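Local coordinates for alpha-1,4-endofucoidanase (PDB 6DLH), which hydrolyses fucoidan internally at alpha-1,4-linked fucose as a retaining family 107 glycoside hydrolase, its barrel-like catalytic part followed by calcium-carrying immunoglobulin-like domains, at residues Asp575-Thr580 with Ile618-Asp623; Thr543-Tyr548 with Asp663-Glu668; Trp450-Val455 with Ala500-Gly505; Thr370-Gly375 with Glu414-Gly419. All blocks are in the same frame, centred on the assembly; numbering follows the deposited sequence.

Interaction 1: residues Asp575-Thr580 with Ile618-Asp623; sequences DWLVLT and IKITVD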
loop_
_atom_site.group_PDB
_atom_site.type_symbol
_atom_site.label_atom_id
_atom_site.label_comp_id
_atom_site.label_asym_id
_atom_site.label_seq_id
_atom_site.Cartn_x
_atom_site.Cartn_y
_atom_site.Cartn_z
ATOM N N ASP A 575 13.104 -16.378 -23.175
ATOM C CA ASP A 575 11.898 -16.860 -22.516
ATOM C C ASP A 575 11.779 -16.320 -21.090
ATOM O O ASP A 575 10.666 -16.147 -20.598
ATOM C CB ASP A 575 11.829 -18.392 -22.513
ATOM C CG ASP A 575 11.787 -19.026 -23.895
ATOM O OD1 ASP A 575 10.758 -18.865 -24.588
ATOM O OD2 ASP A 575 12.782 -19.686 -24.265
ATOM N N TRP A 576 12.922 -16.061 -20.437
ATOM C CA TRP A 576 12.983 -15.813 -19.001
ATOM C C TRP A 576 12.142 -14.609 -18.573
ATOM O O TRP A 576 11.593 -14.607 -17.475
ATOM C CB TRP A 576 14.429 -15.698 -18.506
ATOM C CG TRP A 576 15.133 -14.437 -18.911
ATOM C CD1 TRP A 576 15.989 -14.283 -19.961
ATOM C CD2 TRP A 576 15.065 -13.153 -18.262
ATOM N NE1 TRP A 576 16.455 -12.997 -20.013
ATOM C CE2 TRP A 576 15.906 -12.278 -18.987
ATOM C CE3 TRP A 576 14.381 -12.651 -17.146
ATOM C CZ2 TRP A 576 16.076 -10.940 -18.632
ATOM C CZ3 TRP A 576 14.542 -11.327 -16.800
ATOM C CH2 TRP A 576 15.383 -10.485 -17.531
ATOM N N LEU A 577 12.068 -13.579 -19.421
ATOM C CA LEU A 577 11.348 -12.365 -19.074
ATOM C C LEU A 577 9.843 -12.640 -19.063
ATOM O O LEU A 577 9.289 -13.159 -20.031
ATOM C CB LEU A 577 11.730 -11.241 -20.046
ATOM C CG LEU A 577 11.214 -9.845 -19.686
ATOM C CD1 LEU A 577 11.871 -9.314 -18.418
ATOM C CD2 LEU A 577 11.412 -8.872 -20.840
ATOM N N VAL A 578 9.200 -12.298 -17.942
ATOM C CA VAL A 578 7.770 -12.481 -17.759
ATOM C C VAL A 578 7.119 -11.101 -17.704
ATOM O O VAL A 578 7.658 -10.187 -17.087
ATOM C CB VAL A 578 7.486 -13.291 -16.476
ATOM C CG1 VAL A 578 6.009 -13.319 -16.104
ATOM C CG2 VAL A 578 8.047 -14.705 -16.560
ATOM N N LEU A 579 5.966 -10.965 -18.364
ATOM C CA LEU A 579 5.154 -9.761 -18.306
ATOM C C LEU A 579 3.817 -10.095 -17.644
ATOM O O LEU A 579 3.187 -11.096 -17.982
ATOM C CB LEU A 579 4.938 -9.233 -19.731
ATOM C CG LEU A 579 3.900 -8.117 -19.877
ATOM C CD1 LEU A 579 4.457 -6.780 -19.408
ATOM C CD2 LEU A 579 3.398 -8.010 -21.312
ATOM N N THR A 580 3.394 -9.245 -16.697
ATOM C CA THR A 580 2.077 -9.358 -16.091
ATOM C C THR A 580 1.508 -7.956 -15.878
ATOM O O THR A 580 2.250 -6.996 -15.683
ATOM C CB THR A 580 2.105 -10.207 -14.810
ATOM O OG1 THR A 580 3.136 -9.716 -13.956
ATOM C CG2 THR A 580 2.356 -11.681 -15.057
ATOM N N ILE A 618 13.185 -3.605 -26.124
ATOM C CA ILE A 618 13.564 -3.506 -24.724
ATOM C C ILE A 618 14.900 -4.218 -24.544
ATOM O O ILE A 618 15.058 -5.353 -24.979
ATOM C CB ILE A 618 12.467 -4.095 -23.808
ATOM C CG1 ILE A 618 11.105 -3.422 -24.011
ATOM C CG2 ILE A 618 12.903 -4.091 -22.350
ATOM C CD1 ILE A 618 10.907 -2.135 -23.250
ATOM N N LYS A 619 15.851 -3.535 -23.896
ATOM C CA LYS A 619 17.185 -4.075 -23.688
ATOM C C LYS A 619 17.467 -4.169 -22.190
ATOM O O LYS A 619 17.346 -3.187 -21.459
ATOM C CB LYS A 619 18.241 -3.209 -24.385
ATOM C CG LYS A 619 18.189 -3.168 -25.909
ATOM C CD LYS A 619 19.566 -2.977 -26.532
ATOM C CE LYS A 619 19.567 -2.136 -27.794
ATOM N N ILE A 620 17.824 -5.378 -21.750
ATOM C CA ILE A 620 18.234 -5.640 -20.381
ATOM C C ILE A 620 19.554 -6.395 -20.442
ATOM O O ILE A 620 19.644 -7.413 -21.121
ATOM C CB ILE A 620 17.178 -6.485 -19.636
ATOM C CG1 ILE A 620 15.777 -5.868 -19.691
ATOM C CG2 ILE A 620 17.634 -6.747 -18.206
ATOM C CD1 ILE A 620 14.667 -6.785 -19.215
ATOM N N THR A 621 20.556 -5.907 -19.707
ATOM C CA THR A 621 21.797 -6.646 -19.547
ATOM C C THR A 621 21.666 -7.582 -18.349
ATOM O O THR A 621 21.363 -7.133 -17.248
ATOM C CB THR A 621 22.995 -5.697 -19.407
ATOM O OG1 THR A 621 23.033 -4.883 -20.580
ATOM C CG2 THR A 621 24.310 -6.427 -19.244
ATOM N N VAL A 622 21.893 -8.882 -18.585
ATOM C CA VAL A 622 21.987 -9.869 -17.520
ATOM C C VAL A 622 23.450 -10.005 -17.099
ATOM O O VAL A 622 24.301 -10.316 -17.927
ATOM C CB VAL A 622 21.421 -11.231 -17.963
ATOM C CG1 VAL A 622 21.687 -12.319 -16.932
ATOM C CG2 VAL A 622 19.944 -11.161 -18.313
ATOM N N ASP A 623 23.725 -9.790 -15.806
ATOM C CA ASP A 623 25.055 -9.951 -15.244
ATOM C C ASP A 623 25.174 -11.337 -14.621
ATOM O O ASP A 623 24.166 -11.943 -14.262
ATOM C CB ASP A 623 25.331 -8.926 -14.142
ATOM C CG ASP A 623 25.698 -7.532 -14.628
ATOM O OD1 ASP A 623 25.918 -7.360 -15.845
ATOM O OD2 ASP A 623 25.767 -6.626 -13.773
#
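Trp576 and Leu577 pack on Ile620 and Val622 inside the second of three immunoglobulin-like domains, where the turn leading into strand 578-583 of one sheet meets strand 613-623 of the other. This is a hydrophobic core contact of a beta sandwich, far from the calcium sites. Trp576 starts with CB directed at strand 613-623 but still well short of it. Its CG lies between the backbone N and the carbonyl carbon (chi1 72°), and chi2 of -98° stands the indole across the CA-CB bond. On the pyrrole side NE1 is hydrogen-bonded to Asn601 OD1, which satisfies this N-H in the buried interior. Farther along, CZ2 lies 3.9 Å from Val622 CG2, the two side chains running past each other in opposite directions. CH2 touches Ile620 CD1 at 4.1 Å, both methyls approaching the ring obliquely. Leu577 CB lies over one indole face, 4.1 Å above the plane and displaced toward the rim. Leu577 CG is anti to the backbone N (chi1 -171°), and its CD1 comes 3.9 Å from Ile620 CD1. That isoleucine methyl rests against both the leucine and the indole, which also touch each other, while Phe603 and Phe605 of strand 599-608 extend the core beside Leu577. At the neighbouring benzo carbon, Trp576 CZ3 lies 3.8 Å from Tyr548 CB.

Interaction 2: residues Thr543-Tyr548 with Asp663-Glu668; sequences TALKDY and DYYDFE. With CA (calcium ion), chain F.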
loop_
_atom_site.group_PDB
_atom_site.type_symbol
_atom_site.label_atom_id
_atom_site.label_comp_id
_atom_site.label_asym_id
_atom_site.label_seq_id
_atom_site.Cartn_x
_atom_site.Cartn_y
_atom_site.Cartn_z
ATOM N N THR A 543 20.244 -9.757 -12.877
ATOM C CA THR A 543 21.311 -10.618 -12.392
ATOM C C THR A 543 20.835 -12.062 -12.506
ATOM O O THR A 543 19.696 -12.366 -12.154
ATOM C CB THR A 543 21.682 -10.276 -10.945
ATOM O OG1 THR A 543 21.988 -8.883 -10.875
ATOM C CG2 THR A 543 22.844 -11.091 -10.414
ATOM N N ALA A 544 21.706 -12.940 -13.023
ATOM C CA ALA A 544 21.390 -14.354 -13.143
ATOM C C ALA A 544 21.056 -14.913 -11.764
ATOM O O ALA A 544 21.693 -14.547 -10.781
ATOM C CB ALA A 544 22.563 -15.084 -13.745
ATOM N N LEU A 545 20.048 -15.791 -11.709
ATOM C CA LEU A 545 19.653 -16.474 -10.484
ATOM C C LEU A 545 19.178 -15.452 -9.449
ATOM O O LEU A 545 19.479 -15.571 -8.263
ATOM C CB LEU A 545 20.827 -17.314 -9.954
ATOM C CG LEU A 545 21.468 -18.290 -10.947
ATOM C CD1 LEU A 545 22.549 -19.114 -10.269
ATOM C CD2 LEU A 545 20.429 -19.204 -11.587
ATOM N N LYS A 546 18.451 -14.436 -9.926
ATOM C CA LYS A 546 17.839 -13.423 -9.081
ATOM C C LYS A 546 16.582 -12.918 -9.780
ATOM O O LYS A 546 16.607 -12.643 -10.977
ATOM C CB LYS A 546 18.821 -12.282 -8.795
ATOM C CG LYS A 546 18.341 -11.260 -7.774
ATOM C CD LYS A 546 19.341 -10.158 -7.497
ATOM C CE LYS A 546 18.863 -9.174 -6.449
ATOM N NZ LYS A 546 17.669 -8.417 -6.903
ATOM N N ASP A 547 15.488 -12.809 -9.020
ATOM C CA ASP A 547 14.213 -12.376 -9.566
ATOM C C ASP A 547 14.330 -10.934 -10.054
ATOM O O ASP A 547 14.801 -10.064 -9.329
ATOM C CB ASP A 547 13.086 -12.578 -8.553
ATOM C CG ASP A 547 12.783 -14.046 -8.313
ATOM O OD1 ASP A 547 12.205 -14.673 -9.224
ATOM O OD2 ASP A 547 13.149 -14.556 -7.232
ATOM N N TYR A 548 13.910 -10.705 -11.303
ATOM C CA TYR A 548 14.019 -9.396 -11.920
ATOM C C TYR A 548 12.784 -8.577 -11.556
ATOM O O TYR A 548 11.711 -9.133 -11.342
ATOM C CB TYR A 548 14.205 -9.530 -13.436
ATOM C CG TYR A 548 14.377 -8.222 -14.167
ATOM C CD1 TYR A 548 15.557 -7.500 -14.073
ATOM C CD2 TYR A 548 13.349 -7.692 -14.935
ATOM C CE1 TYR A 548 15.723 -6.296 -14.738
ATOM C CE2 TYR A 548 13.495 -6.484 -15.599
ATOM C CZ TYR A 548 14.687 -5.784 -15.500
ATOM O OH TYR A 548 14.841 -4.592 -16.148
ATOM N N ASP A 663 26.828 -21.794 -3.923
ATOM C CA ASP A 663 27.919 -22.701 -3.597
ATOM C C ASP A 663 28.729 -23.058 -4.845
ATOM O O ASP A 663 29.916 -23.359 -4.741
ATOM C CB ASP A 663 27.404 -23.934 -2.849
ATOM C CG ASP A 663 26.639 -23.587 -1.580
ATOM O OD1 ASP A 663 27.272 -23.059 -0.642
ATOM O OD2 ASP A 663 25.416 -23.844 -1.546
ATOM N N TYR A 664 28.079 -23.010 -6.015
ATOM C CA TYR A 664 28.668 -23.475 -7.261
ATOM C C TYR A 664 27.963 -22.800 -8.437
ATOM O O TYR A 664 26.754 -22.564 -8.393
ATOM C CB TYR A 664 28.602 -25.007 -7.361
ATOM C CG TYR A 664 27.213 -25.592 -7.426
ATOM C CD1 TYR A 664 26.534 -25.682 -8.632
ATOM C CD2 TYR A 664 26.568 -26.055 -6.287
ATOM C CE1 TYR A 664 25.251 -26.203 -8.705
ATOM C CE2 TYR A 664 25.285 -26.584 -6.342
ATOM C CZ TYR A 664 24.623 -26.655 -7.557
ATOM O OH TYR A 664 23.358 -27.165 -7.647
ATOM N N TYR A 665 28.729 -22.532 -9.500
ATOM C CA TYR A 665 28.249 -21.739 -10.619
ATOM C C TYR A 665 28.852 -22.239 -11.931
ATOM O O TYR A 665 30.026 -22.596 -11.986
ATOM C CB TYR A 665 28.622 -20.274 -10.391
ATOM C CG TYR A 665 27.899 -19.277 -11.260
ATOM C CD1 TYR A 665 26.515 -19.202 -11.265
ATOM C CD2 TYR A 665 28.601 -18.382 -12.054
ATOM C CE1 TYR A 665 25.845 -18.276 -12.050
ATOM C CE2 TYR A 665 27.948 -17.441 -12.836
ATOM C CZ TYR A 665 26.566 -17.390 -12.832
ATOM O OH TYR A 665 25.914 -16.469 -13.598
ATOM N N ASP A 666 28.031 -22.225 -12.989
ATOM C CA ASP A 666 28.478 -22.550 -14.333
ATOM C C ASP A 666 28.158 -21.389 -15.273
ATOM O O ASP A 666 26.990 -21.092 -15.519
ATOM C CB ASP A 666 27.848 -23.852 -14.832
ATOM C CG ASP A 666 28.228 -24.175 -16.267
ATOM O OD1 ASP A 666 29.421 -24.457 -16.508
ATOM O OD2 ASP A 666 27.334 -24.116 -17.137
ATOM N N PHE A 667 29.208 -20.788 -15.845
ATOM C CA PHE A 667 29.097 -19.554 -16.610
ATOM C C PHE A 667 28.330 -19.734 -17.922
ATOM O O PHE A 667 28.098 -18.752 -18.624
ATOM C CB PHE A 667 30.476 -18.925 -16.812
ATOM C CG PHE A 667 31.026 -18.263 -15.574
ATOM C CD1 PHE A 667 30.738 -16.933 -15.291
ATOM C CD2 PHE A 667 31.814 -18.970 -14.677
ATOM C CE1 PHE A 667 31.241 -16.321 -14.150
ATOM C CE2 PHE A 667 32.311 -18.360 -13.535
ATOM C CZ PHE A 667 32.028 -17.035 -13.273
ATOM N N GLU A 668 27.915 -20.965 -18.246
ATOM C CA GLU A 668 27.166 -21.196 -19.475
ATOM C C GLU A 668 25.761 -21.696 -19.148
ATOM O O GLU A 668 24.931 -21.855 -20.041
ATOM C CB GLU A 668 27.907 -22.140 -20.430
ATOM C CG GLU A 668 29.279 -21.645 -20.862
ATOM C CD GLU A 668 30.370 -21.826 -19.820
ATOM O OE1 GLU A 668 30.204 -22.690 -18.940
ATOM O OE2 GLU A 668 31.384 -21.098 -19.882
HETATM CA CA CA F . 29.980 -25.419 -18.770
#
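Tyr665 of the third immunoglobulin-like domain reaches across to Ala544 and Leu545 of the second, making a small interdomain contact next to a calcium-binding loop. The close part lies along the tyrosine. Its CG is anti to the backbone N (chi1 -165°), which sends the phenol toward the type II beta turn Thr543-Lys546. At the ring edge, near its plane, CE1 meets Leu545 CD1 at 3.8 Å, and beyond it OH lies 3.6 Å from Ala544 CB. The hydroxyl is also hydrogen-bonded to His624 ND1 and Val625 N, so the chain between the two domains helps to hold the hydroxyl beside the alanine methyl. Along the ring's other edge, CD2 stands over the centre of the Phe667 ring, 3.8 Å above its plane. The rest is looser: Leu545 is only partly buried, and beyond it the turn leads on to the exposed Asp547. Asp666 and Glu668 turn from the interface to the calcium ion, which Gly634, Asp670 and Asp715 also bind. Asp666 OD1 holds the metal at 2.5 Å and Glu668 OE1 at 2.7 Å, bringing these two oxygens within 3.1 Å of each other.

Interaction 3: residues Trp450-Val455 with Ala500-Gly505; sequences WDPEGV and AQDSDG. With CA (calcium ion), chain I.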
loop_
_atom_site.group_PDB
_atom_site.type_symbol
_atom_site.label_atom_id
_atom_site.label_comp_id
_atom_site.label_asym_id
_atom_site.label_seq_id
_atom_site.Cartn_x
_atom_site.Cartn_y
_atom_site.Cartn_z
ATOM N N TRP A 450 -29.957 4.877 -7.072
ATOM C CA TRP A 450 -31.033 3.919 -6.878
ATOM C C TRP A 450 -32.150 4.561 -6.066
ATOM O O TRP A 450 -31.939 5.561 -5.380
ATOM C CB TRP A 450 -30.518 2.624 -6.231
ATOM C CG TRP A 450 -29.917 2.850 -4.881
ATOM C CD1 TRP A 450 -30.569 2.868 -3.679
ATOM C CD2 TRP A 450 -28.535 3.125 -4.596
ATOM N NE1 TRP A 450 -29.686 3.127 -2.668
ATOM C CE2 TRP A 450 -28.432 3.293 -3.197
ATOM C CE3 TRP A 450 -27.379 3.243 -5.382
ATOM C CZ2 TRP A 450 -27.220 3.573 -2.571
ATOM C CZ3 TRP A 450 -26.180 3.522 -4.762
ATOM C CH2 TRP A 450 -26.106 3.679 -3.374
ATOM N N ASP A 451 -33.345 3.982 -6.197
ATOM C CA ASP A 451 -34.490 4.308 -5.365
ATOM C C ASP A 451 -34.461 3.388 -4.148
ATOM O O ASP A 451 -34.595 2.172 -4.292
ATOM C CB ASP A 451 -35.786 4.215 -6.182
ATOM C CG ASP A 451 -37.044 3.929 -5.383
ATOM O OD1 ASP A 451 -37.021 4.112 -4.153
ATOM O OD2 ASP A 451 -38.041 3.508 -5.999
ATOM N N PRO A 452 -34.268 3.932 -2.923
ATOM C CA PRO A 452 -34.184 3.103 -1.718
ATOM C C PRO A 452 -35.305 2.076 -1.590
ATOM O O PRO A 452 -35.062 0.954 -1.147
ATOM C CB PRO A 452 -34.241 4.145 -0.595
ATOM C CG PRO A 452 -33.563 5.352 -1.202
ATOM C CD PRO A 452 -34.057 5.361 -2.636
ATOM N N GLU A 453 -36.519 2.456 -2.012
ATOM C CA GLU A 453 -37.698 1.624 -1.820
ATOM C C GLU A 453 -37.863 0.646 -2.980
ATOM O O GLU A 453 -38.708 -0.246 -2.923
ATOM C CB GLU A 453 -38.951 2.477 -1.620
ATOM C CG GLU A 453 -39.031 3.120 -0.246
ATOM C CD GLU A 453 -38.084 4.292 -0.058
ATOM O OE1 GLU A 453 -37.775 4.956 -1.052
ATOM O OE2 GLU A 453 -37.643 4.524 1.077
ATOM N N GLY A 454 -37.059 0.831 -4.034
ATOM C CA GLY A 454 -36.928 -0.179 -5.071
ATOM C C GLY A 454 -38.052 -0.152 -6.105
ATOM O O GLY A 454 -38.241 -1.136 -6.819
ATOM N N VAL A 455 -38.777 0.974 -6.192
ATOM C CA VAL A 455 -39.775 1.151 -7.236
ATOM C C VAL A 455 -39.030 1.412 -8.543
ATOM O O VAL A 455 -39.191 0.663 -9.509
ATOM C CB VAL A 455 -40.806 2.255 -6.909
ATOM C CG1 VAL A 455 -41.881 2.363 -7.987
ATOM C CG2 VAL A 455 -41.453 2.060 -5.542
ATOM N N ALA A 500 -31.223 12.824 -10.063
ATOM C CA ALA A 500 -31.870 11.531 -10.178
ATOM C C ALA A 500 -33.254 11.618 -9.549
ATOM O O ALA A 500 -33.418 12.232 -8.500
ATOM C CB ALA A 500 -31.018 10.468 -9.529
ATOM N N GLN A 501 -34.238 10.989 -10.202
ATOM C CA GLN A 501 -35.623 11.132 -9.801
ATOM C C GLN A 501 -36.223 9.756 -9.542
ATOM O O GLN A 501 -35.924 8.799 -10.255
ATOM C CB GLN A 501 -36.421 11.859 -10.891
ATOM C CG GLN A 501 -37.856 12.167 -10.482
ATOM C CD GLN A 501 -38.716 12.746 -11.581
ATOM O OE1 GLN A 501 -38.698 12.285 -12.723
ATOM N NE2 GLN A 501 -39.504 13.753 -11.231
ATOM N N ASP A 502 -37.076 9.692 -8.511
ATOM C CA ASP A 502 -38.011 8.595 -8.314
ATOM C C ASP A 502 -39.376 9.179 -7.953
ATOM O O ASP A 502 -39.561 10.398 -7.958
ATOM C CB ASP A 502 -37.478 7.553 -7.325
ATOM C CG ASP A 502 -37.223 8.041 -5.904
ATOM O OD1 ASP A 502 -37.607 9.191 -5.581
ATOM O OD2 ASP A 502 -36.629 7.253 -5.121
ATOM N N SER A 503 -40.325 8.301 -7.618
ATOM C CA SER A 503 -41.694 8.719 -7.364
ATOM C C SER A 503 -41.764 9.745 -6.230
ATOM O O SER A 503 -42.777 10.426 -6.094
ATOM C CB SER A 503 -42.575 7.529 -7.080
ATOM O OG SER A 503 -42.178 6.910 -5.864
ATOM N N ASP A 504 -40.678 9.860 -5.447
ATOM C CA ASP A 504 -40.651 10.596 -4.186
ATOM C C ASP A 504 -39.967 11.957 -4.344
ATOM O O ASP A 504 -40.105 12.819 -3.478
ATOM C CB ASP A 504 -39.977 9.774 -3.078
ATOM C CG ASP A 504 -40.237 10.287 -1.664
ATOM O OD1 ASP A 504 -41.371 10.104 -1.171
ATOM O OD2 ASP A 504 -39.308 10.875 -1.066
ATOM N N GLY A 505 -39.199 12.147 -5.424
ATOM C CA GLY A 505 -38.518 13.418 -5.633
ATOM C C GLY A 505 -37.143 13.255 -6.275
ATOM O O GLY A 505 -36.857 12.218 -6.871
HETATM CA CA CA I . -38.211 6.191 -3.006
HETATM O O HOH W 1 -40.064 5.415 -8.109
HETATM O O HOH W 2 -39.689 5.889 -5.035
#
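Asp451 and Asp502 approach each other around a calcium ion, their carboxylate planes 83° apart. Asp451 OD1 binds the metal at 2.7 Å and Asp502 OD2 at 2.9 Å; shared coordination probably offsets the repulsion between these two oxygens. Glu453 OE1 gives a shorter bond of 2.4 Å, its chain bent at chi2 (74°) to fold back on the ion. Water 2 and Gly419 O complete the ligands of the site. Outside this shell, backbone amides set the carboxylates. Glu453 N donates to Asp451 OD1 at 2.8 Å from above the carboxylate plane, an Asx turn, so one oxygen serves both metal and amide. Asp502 repeats the pattern through its other oxygen: OD1 accepts from Asp504 N at 3.1 Å, again from above the plane, leaving OD2 for calcium. Water 2 also contacts Ser503 OG at 2.8 Å and donates weakly to Asp451 OD2, while Gly456 N hydrogen-bonds that same oxygen. Asp504 has been seen as a ligand of this site but does not coordinate here. Two type I beta turns, Asp451-Gly454 and Asp502-Gly505, the second joining strands 494-502 and 505-513, bound together by calcium, form the metal site of the first immunoglobulin-like domain.

Interaction 4: residues Thr370-Gly375 with Glu414-Gly419; sequences TGIVNG and EFQSPG. With CA (calcium ion), chain I.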
loop_
_atom_site.group_PDB
_atom_site.type_symbol
_atom_site.label_atom_id
_atom_site.label_comp_id
_atom_site.label_asym_id
_atom_site.label_seq_id
_atom_site.Cartn_x
_atom_site.Cartn_y
_atom_site.Cartn_z
ATOM N N THR A 370 -26.141 0.675 13.470
ATOM C CA THR A 370 -26.324 1.368 14.734
ATOM C C THR A 370 -25.335 2.525 14.805
ATOM O O THR A 370 -25.685 3.625 15.212
ATOM C CB THR A 370 -26.188 0.424 15.942
ATOM O OG1 THR A 370 -27.303 -0.469 15.971
ATOM C CG2 THR A 370 -26.137 1.165 17.261
ATOM N N GLY A 371 -24.095 2.267 14.390
ATOM C CA GLY A 371 -23.023 3.239 14.536
ATOM C C GLY A 371 -23.137 4.445 13.598
ATOM O O GLY A 371 -22.757 5.546 13.988
ATOM N N ILE A 372 -23.624 4.243 12.360
ATOM C CA ILE A 372 -23.465 5.262 11.327
ATOM C C ILE A 372 -24.800 5.846 10.851
ATOM O O ILE A 372 -24.837 6.997 10.421
ATOM C CB ILE A 372 -22.563 4.809 10.151
ATOM C CG1 ILE A 372 -23.249 3.811 9.210
ATOM C CG2 ILE A 372 -21.219 4.292 10.636
ATOM C CD1 ILE A 372 -22.442 3.487 7.950
ATOM N N VAL A 373 -25.898 5.079 10.894
ATOM C CA VAL A 373 -27.145 5.622 10.360
ATOM C C VAL A 373 -27.639 6.736 11.286
ATOM O O VAL A 373 -28.098 6.469 12.396
ATOM C CB VAL A 373 -28.215 4.544 10.118
ATOM C CG1 VAL A 373 -29.513 5.145 9.594
ATOM C CG2 VAL A 373 -27.714 3.469 9.169
ATOM N N ASN A 374 -27.505 7.987 10.818
ATOM C CA ASN A 374 -27.733 9.175 11.627
ATOM C C ASN A 374 -26.772 9.157 12.814
ATOM O O ASN A 374 -27.095 9.647 13.897
ATOM C CB ASN A 374 -29.194 9.279 12.087
ATOM C CG ASN A 374 -30.188 9.232 10.942
ATOM O OD1 ASN A 374 -30.115 10.041 10.025
ATOM N ND2 ASN A 374 -31.117 8.293 10.982
ATOM N N GLY A 375 -25.588 8.572 12.604
ATOM C CA GLY A 375 -24.600 8.448 13.660
ATOM C C GLY A 375 -23.261 9.054 13.259
ATOM O O GLY A 375 -23.207 10.136 12.674
ATOM N N GLU A 414 -31.158 0.512 1.349
ATOM C CA GLU A 414 -32.580 0.632 1.605
ATOM C C GLU A 414 -32.879 1.606 2.747
ATOM O O GLU A 414 -33.861 2.342 2.667
ATOM C CB GLU A 414 -33.202 -0.744 1.850
ATOM C CG GLU A 414 -34.717 -0.699 1.972
ATOM C CD GLU A 414 -35.382 -2.058 2.075
ATOM O OE1 GLU A 414 -34.690 -3.068 1.846
ATOM O OE2 GLU A 414 -36.594 -2.107 2.369
ATOM N N PHE A 415 -32.036 1.629 3.796
ATOM C CA PHE A 415 -32.463 2.204 5.068
ATOM C C PHE A 415 -31.679 3.446 5.503
ATOM O O PHE A 415 -32.124 4.132 6.416
ATOM C CB PHE A 415 -32.537 1.133 6.162
ATOM C CG PHE A 415 -33.575 0.057 5.928
ATOM C CD1 PHE A 415 -34.932 0.353 5.950
ATOM C CD2 PHE A 415 -33.199 -1.255 5.684
ATOM C CE1 PHE A 415 -35.882 -0.636 5.730
ATOM C CE2 PHE A 415 -34.147 -2.248 5.476
ATOM C CZ PHE A 415 -35.489 -1.937 5.499
ATOM N N GLN A 416 -30.534 3.767 4.887
ATOM C CA GLN A 416 -29.739 4.869 5.420
ATOM C C GLN A 416 -30.379 6.233 5.136
ATOM O O GLN A 416 -30.381 7.092 6.013
ATOM C CB GLN A 416 -28.268 4.828 5.004
ATOM C CG GLN A 416 -27.467 5.983 5.608
ATOM C CD GLN A 416 -25.967 5.814 5.573
ATOM O OE1 GLN A 416 -25.428 4.999 4.822
ATOM N NE2 GLN A 416 -25.273 6.601 6.383
ATOM N N SER A 417 -30.873 6.440 3.905
ATOM C CA SER A 417 -31.582 7.658 3.523
ATOM C C SER A 417 -32.765 7.295 2.633
ATOM O O SER A 417 -32.660 7.361 1.411
ATOM C CB SER A 417 -30.695 8.636 2.805
ATOM O OG SER A 417 -29.420 8.688 3.412
ATOM N N PRO A 418 -33.914 6.891 3.221
ATOM C CA PRO A 418 -35.076 6.460 2.436
ATOM C C PRO A 418 -35.700 7.589 1.610
ATOM O O PRO A 418 -35.360 8.759 1.796
ATOM C CB PRO A 418 -36.041 5.927 3.513
ATOM C CG PRO A 418 -35.154 5.669 4.725
ATOM C CD PRO A 418 -34.132 6.786 4.673
ATOM N N GLY A 419 -36.583 7.217 0.668
ATOM C CA GLY A 419 -37.389 8.183 -0.064
ATOM C C GLY A 419 -36.800 8.564 -1.423
ATOM O O GLY A 419 -36.986 7.853 -2.412
HETATM CA CA CA I . -38.211 6.191 -3.006
HETATM O O HOH W 3 -26.699 8.601 8.105
HETATM O O HOH W 4 -32.210 7.866 8.026
HETATM O O HOH W 2 -39.689 5.889 -5.035
#
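Gln416 NE2 is held by two acceptors: Gly44 O, and water 3 at 3.0 Å, which in turn accepts from Asn374 N at 2.9 Å. Gln416 thus reaches the turn that follows helix 361-372 through a water. Its CG is anti to the backbone N (chi1 -179°) and the chain stays extended beyond CG, laying the amide alongside the end of that helix. A second bridge runs through water 4, which donates to Gln416 O at 2.8 Å and accepts from Asn374 ND2 at 3.2 Å. Both waters therefore link the same two residues, one by the side chain of Gln416 and the backbone of Asn374, the other the reverse way. Beside the waters, Val373 CG1 lies against backbone carbonyls, 4.2 Å from Phe415 O and from Gln416 O; Leu412 packs on Val373 and on Ile372. The turn is type II from Ile372 to Gly375, closed by Gly375 N to Ile372 O at 2.8 Å. Gly419 O binds calcium at 2.1 Å, in the site shared with Asp451, Glu453 and Asp502, and the glutamine lies about 4 Å from a second calcium ion, nearest side-chain atom to metal. Both helices probably belong to the barrel-like catalytic part. Because the hydrogen bonds linking their ends run through two waters, this junction probably depends on hydration rather than on direct bonds.

How the interactions relate
From the N terminus, interaction 4 comes first, closing a loop within the barrel-like catalytic part between helices 361-372 and 399-415. Interaction 3 follows in series, closing a loop inside the first immunoglobulin-like domain. The two meet at one calcium ion and at a probable hydrogen bond from Gly419 N to Glu453 OE2, so they tie the catalytic part to that domain. With its centre about 60 Å from that of interaction 4, interaction 2 opens at 543-548 and closes at 663-668, spanning the second and third domains, and the loop of interaction 1 lies wholly within that span. Interactions 1 and 2 touch through Asp623 O and Ala544 N, joining core and interdomain contact; no loops cross.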